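Local structure of leucyl-tRNA synthetase subunit alpha (Aquifex aeolicus, 3O0A) at residues R37-T49 / L131-P143. The protein forms the CP1 hydrolytic (editing) domain of leucyl-tRNA synthetase, which probably hydrolyses tRNA(Leu) charged with the wrong amino acid. Residues are numbered along the deposited sequence; the frame is centred on the assembly and turned at random.
Sequences RIYIDVFTTRPDT and LYEYGTGAIMCVP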
loop_
_atom_site.group_PDB
_atom_site.type_symbol
_atom_site.label_atom_id
_atom_site.label_comp_id
_atom_site.label_asym_id
_atom_site.label_seq_id
_atom_site.Cartn_x
_atom_site.Cartn_y
_atom_site.Cartn_z
ATOM N N ARG A 37 -15.063 -3.651 7.096
ATOM C CA ARG A 37 -13.863 -3.401 6.282
ATOM C C ARG A 37 -14.134 -2.421 5.163
ATOM O O ARG A 37 -15.245 -2.383 4.634
ATOM C CB ARG A 37 -13.387 -4.695 5.623
ATOM C CG ARG A 37 -12.860 -5.720 6.576
ATOM C CD ARG A 37 -12.553 -7.002 5.834
ATOM N NE ARG A 37 -12.003 -7.968 6.774
ATOM C CZ ARG A 37 -11.506 -9.155 6.447
ATOM N NH1 ARG A 37 -11.490 -9.560 5.186
ATOM N NH2 ARG A 37 -11.027 -9.942 7.402
ATOM N N ILE A 38 -13.102 -1.654 4.805
ATOM C CA ILE A 38 -13.059 -0.915 3.540
ATOM C C ILE A 38 -11.880 -1.463 2.765
ATOM O O ILE A 38 -10.746 -1.364 3.212
ATOM C CB ILE A 38 -12.904 0.614 3.740
ATOM C CG1 ILE A 38 -14.094 1.179 4.552
ATOM C CG2 ILE A 38 -12.742 1.330 2.371
ATOM C CD1 ILE A 38 -15.435 1.198 3.844
ATOM N N TYR A 39 -12.149 -2.090 1.626
ATOM C CA TYR A 39 -11.071 -2.749 0.891
ATOM C C TYR A 39 -10.247 -1.773 0.071
ATOM O O TYR A 39 -10.804 -0.881 -0.572
ATOM C CB TYR A 39 -11.631 -3.837 -0.017
ATOM C CG TYR A 39 -11.997 -5.095 0.743
ATOM C CD1 TYR A 39 -11.001 -5.988 1.160
ATOM C CD2 TYR A 39 -13.318 -5.396 1.043
ATOM C CE1 TYR A 39 -11.316 -7.154 1.846
ATOM C CE2 TYR A 39 -13.643 -6.570 1.739
ATOM C CZ TYR A 39 -12.634 -7.436 2.137
ATOM O OH TYR A 39 -12.927 -8.591 2.824
ATOM N N ILE A 40 -8.930 -1.992 0.070
ATOM C CA ILE A 40 -8.025 -1.286 -0.839
ATOM C C ILE A 40 -7.337 -2.341 -1.685
ATOM O O ILE A 40 -6.369 -2.969 -1.251
ATOM C CB ILE A 40 -6.980 -0.466 -0.053
ATOM C CG1 ILE A 40 -7.683 0.495 0.911
ATOM C CG2 ILE A 40 -6.046 0.313 -0.989
ATOM C CD1 ILE A 40 -7.976 -0.087 2.265
ATOM N N ASP A 41 -7.836 -2.526 -2.896
ATOM C CA ASP A 41 -7.240 -3.514 -3.788
ATOM C C ASP A 41 -5.997 -2.910 -4.430
ATOM O O ASP A 41 -6.029 -1.780 -4.939
ATOM C CB ASP A 41 -8.210 -3.926 -4.887
ATOM C CG ASP A 41 -9.422 -4.687 -4.370
ATOM O OD1 ASP A 41 -9.381 -5.238 -3.244
ATOM O OD2 ASP A 41 -10.420 -4.735 -5.126
ATOM N N VAL A 42 -4.902 -3.660 -4.400
ATOM C CA VAL A 42 -3.670 -3.195 -5.024
ATOM C C VAL A 42 -3.265 -4.184 -6.109
ATOM O O VAL A 42 -3.455 -5.379 -5.962
ATOM C CB VAL A 42 -2.499 -2.948 -3.998
ATOM C CG1 VAL A 42 -2.938 -2.040 -2.841
ATOM C CG2 VAL A 42 -1.911 -4.243 -3.449
ATOM N N PHE A 43 -2.730 -3.679 -7.212
ATOM C CA PHE A 43 -2.057 -4.557 -8.153
ATOM C C PHE A 43 -0.547 -4.535 -7.933
ATOM O O PHE A 43 0.043 -3.481 -7.756
ATOM C CB PHE A 43 -2.387 -4.208 -9.602
ATOM C CG PHE A 43 -1.586 -5.007 -10.591
ATOM C CD1 PHE A 43 -1.920 -6.330 -10.873
ATOM C CD2 PHE A 43 -0.465 -4.451 -11.199
ATOM C CE1 PHE A 43 -1.152 -7.080 -11.770
ATOM C CE2 PHE A 43 0.301 -5.193 -12.093
ATOM C CZ PHE A 43 -0.044 -6.506 -12.372
ATOM N N THR A 44 0.076 -5.707 -7.942
ATOM C CA THR A 44 1.537 -5.791 -7.817
ATOM C C THR A 44 2.128 -6.854 -8.725
ATOM O O THR A 44 1.550 -7.917 -8.879
ATOM C CB THR A 44 1.995 -6.065 -6.343
ATOM O OG1 THR A 44 3.429 -6.124 -6.288
ATOM C CG2 THR A 44 1.408 -7.362 -5.791
ATOM N N THR A 45 3.289 -6.567 -9.314
ATOM C CA THR A 45 4.046 -7.590 -10.037
ATOM C C THR A 45 5.035 -8.271 -9.089
ATOM O O THR A 45 5.823 -9.122 -9.508
ATOM C CB THR A 45 4.806 -7.005 -11.251
ATOM O OG1 THR A 45 5.742 -6.016 -10.802
ATOM C CG2 THR A 45 3.823 -6.368 -12.226
ATOM N N ARG A 46 4.978 -7.882 -7.814
ATOM C CA ARG A 46 5.873 -8.416 -6.785
ATOM C C ARG A 46 5.130 -9.002 -5.572
ATOM O O ARG A 46 5.376 -8.597 -4.429
ATOM C CB ARG A 46 6.879 -7.347 -6.343
ATOM C CG ARG A 46 7.924 -6.944 -7.416
ATOM C CD ARG A 46 8.759 -8.118 -7.925
ATOM N NE ARG A 46 9.482 -8.832 -6.870
ATOM C CZ ARG A 46 10.654 -8.461 -6.355
ATOM N NH1 ARG A 46 11.270 -7.354 -6.773
ATOM N NH2 ARG A 46 11.220 -9.205 -5.411
ATOM N N PRO A 47 4.237 -9.981 -5.808
ATOM C CA PRO A 47 3.511 -10.534 -4.668
ATOM C C PRO A 47 4.434 -11.294 -3.701
ATOM O O PRO A 47 4.072 -11.496 -2.541
ATOM C CB PRO A 47 2.491 -11.459 -5.336
ATOM C CG PRO A 47 3.161 -11.892 -6.604
ATOM C CD PRO A 47 3.865 -10.654 -7.067
ATOM N N ASP A 48 5.619 -11.693 -4.181
ATOM C CA ASP A 48 6.647 -12.307 -3.339
ATOM C C ASP A 48 7.128 -11.392 -2.205
ATOM O O ASP A 48 7.715 -11.871 -1.237
ATOM C CB ASP A 48 7.850 -12.797 -4.179
ATOM C CG ASP A 48 8.473 -11.694 -5.048
ATOM O OD1 ASP A 48 7.759 -10.795 -5.549
ATOM O OD2 ASP A 48 9.696 -11.744 -5.256
ATOM N N THR A 49 6.851 -10.091 -2.324
ATOM C CA THR A 49 7.294 -9.086 -1.350
ATOM C C THR A 49 6.183 -8.605 -0.400
ATOM O O THR A 49 6.393 -7.664 0.383
ATOM C CB THR A 49 7.928 -7.855 -2.046
ATOM O OG1 THR A 49 6.931 -7.114 -2.765
ATOM C CG2 THR A 49 9.056 -8.289 -3.002
ATOM N N LEU A 131 0.676 6.768 -9.958
ATOM C CA LEU A 131 -0.270 7.221 -10.971
ATOM C C LEU A 131 -1.547 6.403 -10.887
ATOM O O LEU A 131 -1.497 5.184 -10.745
ATOM C CB LEU A 131 0.348 7.131 -12.372
ATOM C CG LEU A 131 1.585 8.015 -12.607
ATOM C CD1 LEU A 131 2.149 7.827 -14.028
ATOM C CD2 LEU A 131 1.285 9.491 -12.335
ATOM N N TYR A 132 -2.691 7.078 -11.000
ATOM C CA TYR A 132 -3.977 6.391 -10.944
ATOM C C TYR A 132 -4.100 5.302 -12.018
ATOM O O TYR A 132 -4.767 4.290 -11.815
ATOM C CB TYR A 132 -5.139 7.392 -11.021
ATOM C CG TYR A 132 -6.491 6.749 -10.786
ATOM C CD1 TYR A 132 -6.776 6.102 -9.583
ATOM C CD2 TYR A 132 -7.474 6.772 -11.767
ATOM C CE1 TYR A 132 -8.011 5.502 -9.363
ATOM C CE2 TYR A 132 -8.719 6.172 -11.555
ATOM C CZ TYR A 132 -8.974 5.545 -10.350
ATOM O OH TYR A 132 -10.201 4.949 -10.142
ATOM N N GLU A 133 -3.425 5.519 -13.146
ATOM C CA GLU A 133 -3.507 4.635 -14.304
ATOM C C GLU A 133 -2.735 3.326 -14.141
ATOM O O GLU A 133 -2.972 2.369 -14.888
ATOM C CB GLU A 133 -3.021 5.371 -15.564
ATOM C CG GLU A 133 -3.867 6.595 -15.949
ATOM C CD GLU A 133 -3.690 7.790 -15.012
ATOM O OE1 GLU A 133 -2.595 7.956 -14.433
ATOM O OE2 GLU A 133 -4.659 8.570 -14.847
ATOM N N TYR A 134 -1.794 3.285 -13.201
ATOM C CA TYR A 134 -1.089 2.038 -12.936
ATOM C C TYR A 134 -1.960 1.129 -12.090
ATOM O O TYR A 134 -2.342 1.503 -10.974
ATOM C CB TYR A 134 0.239 2.236 -12.204
ATOM C CG TYR A 134 0.869 0.887 -11.869
ATOM C CD1 TYR A 134 1.468 0.114 -12.864
ATOM C CD2 TYR A 134 0.811 0.364 -10.570
ATOM C CE1 TYR A 134 2.025 -1.133 -12.573
ATOM C CE2 TYR A 134 1.362 -0.883 -10.267
ATOM C CZ TYR A 134 1.972 -1.619 -11.276
ATOM O OH TYR A 134 2.525 -2.856 -10.996
ATOM N N GLY A 135 -2.245 -0.067 -12.604
ATOM C CA GLY A 135 -3.035 -1.047 -11.848
ATOM C C GLY A 135 -4.381 -0.528 -11.372
ATOM O O GLY A 135 -5.185 -0.034 -12.168
ATOM N N THR A 136 -4.617 -0.646 -10.067
ATOM C CA THR A 136 -5.852 -0.187 -9.444
ATOM C C THR A 136 -5.747 1.261 -8.970
ATOM O O THR A 136 -6.696 1.799 -8.384
ATOM C CB THR A 136 -6.174 -1.004 -8.186
ATOM O OG1 THR A 136 -5.096 -0.852 -7.253
ATOM C CG2 THR A 136 -6.376 -2.487 -8.512
ATOM N N GLY A 137 -4.585 1.871 -9.163
ATOM C CA GLY A 137 -4.347 3.228 -8.659
ATOM C C GLY A 137 -3.961 3.283 -7.188
ATOM O O GLY A 137 -3.840 4.370 -6.616
ATOM N N ALA A 138 -3.789 2.112 -6.579
ATOM C CA ALA A 138 -3.264 1.987 -5.218
ATOM C C ALA A 138 -2.200 0.908 -5.222
ATOM O O ALA A 138 -2.341 -0.122 -5.896
ATOM C CB ALA A 138 -4.356 1.626 -4.244
ATOM N N ILE A 139 -1.123 1.151 -4.489
ATOM C CA ILE A 139 -0.026 0.185 -4.455
ATOM C C ILE A 139 0.329 -0.183 -3.018
ATOM O O ILE A 139 0.118 0.608 -2.083
ATOM C CB ILE A 139 1.233 0.708 -5.223
ATOM C CG1 ILE A 139 1.795 1.982 -4.576
ATOM C CG2 ILE A 139 0.903 0.942 -6.714
ATOM C CD1 ILE A 139 3.257 2.288 -4.957
ATOM N N MET A 140 0.856 -1.392 -2.846
ATOM C CA MET A 140 1.567 -1.708 -1.619
ATOM C C MET A 140 3.005 -1.241 -1.755
ATOM O O MET A 140 3.625 -1.356 -2.830
ATOM C CB MET A 140 1.498 -3.193 -1.289
ATOM C CG MET A 140 2.310 -4.078 -2.215
ATOM S SD MET A 140 2.011 -5.797 -1.782
ATOM C CE MET A 140 3.415 -6.529 -2.623
ATOM N N CYS A 141 3.533 -0.680 -0.673
ATOM C CA CYS A 141 4.867 -0.125 -0.729
ATOM C C CYS A 141 5.851 -0.925 0.109
ATOM O O CYS A 141 5.638 -1.160 1.295
ATOM C CB CYS A 141 4.841 1.350 -0.327
ATOM S SG CYS A 141 3.742 2.324 -1.387
ATOM N N VAL A 142 6.932 -1.333 -0.545
ATOM C CA VAL A 142 7.923 -2.232 0.023
ATOM C C VAL A 142 9.276 -1.526 -0.170
ATOM O O VAL A 142 10.008 -1.804 -1.130
ATOM C CB VAL A 142 7.892 -3.614 -0.670
ATOM C CG1 VAL A 142 8.895 -4.596 -0.027
ATOM C CG2 VAL A 142 6.465 -4.197 -0.638
ATOM N N PRO A 143 9.602 -0.588 0.736
ATOM C CA PRO A 143 10.824 0.201 0.555
ATOM C C PRO A 143 12.110 -0.617 0.465
ATOM O O PRO A 143 13.059 -0.173 -0.177
ATOM C CB PRO A 143 10.878 1.109 1.789
ATOM C CG PRO A 143 9.593 0.983 2.465
ATOM C CD PRO A 143 8.850 -0.207 1.947
HETATM O O HOH W 1 1.483 -2.720 -5.367
HETATM O O HOH W 2 -2.188 -1.035 -8.513
HETATM O O HOH W 3 4.425 -3.708 -8.869
#
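Val42 CB sits 3.4 Å from Ala138 O, yet strands 37-44 and 138-141 cross at 72° and share no direct backbone hydrogen bond; a water instead donates to Phe43 O and accepts from Met140 N. A second water accepts from Phe43 N and Thr136 N and donates to Ala138 O. The one direct hydrogen bond across runs from Thr136 OG1 to Asp41 O (2.7 Å), tilted 32° from the carbonyl plane. Thr136 suits this place because its hydroxyl, turned between its own backbone N and carbonyl carbon (chi1 60°), can also accept a weak bond from Ala138 N. With a valine here, Asp41 O would probably lose its direct donor from the 131-143 segment and Ala138 N its weak acceptor.

Gly135 is the second residue of a type II' turn, Tyr134 to Gly137. Its positive phi favours glycine, and any CB would run into Phe43 CB. Tyr134 brings its OH to the edge of the Phe43 ring, 3.4 Å from Phe43 CD2, and a third water links that hydroxyl to Thr45 N.

The small Ala138 CB lets Ile40 CG2 come within 3.9 Å. Slim, flexible Met140 extends beyond CG to place CE 3.4 Å from Arg46 O and 3.6 Å from Thr49 OG1. That carbonyl is already gripped by Thr49 N and Thr49 OG1, whose hydroxyl also meets Val142 CG2. Thr44 OG1 accepts from Arg46 N, closing an ST turn.

Strand 37-44 pairs with 6-13, and 138-141 with 55-58, so two edge strands of different sheets cross here, bridged by waters. The threonine-rich TTRPDT segment and the GTG turn are consistent with the CP1 editing fold, in which, as in related synthetases, the threonine-rich segment probably lines the hydrolytic pocket.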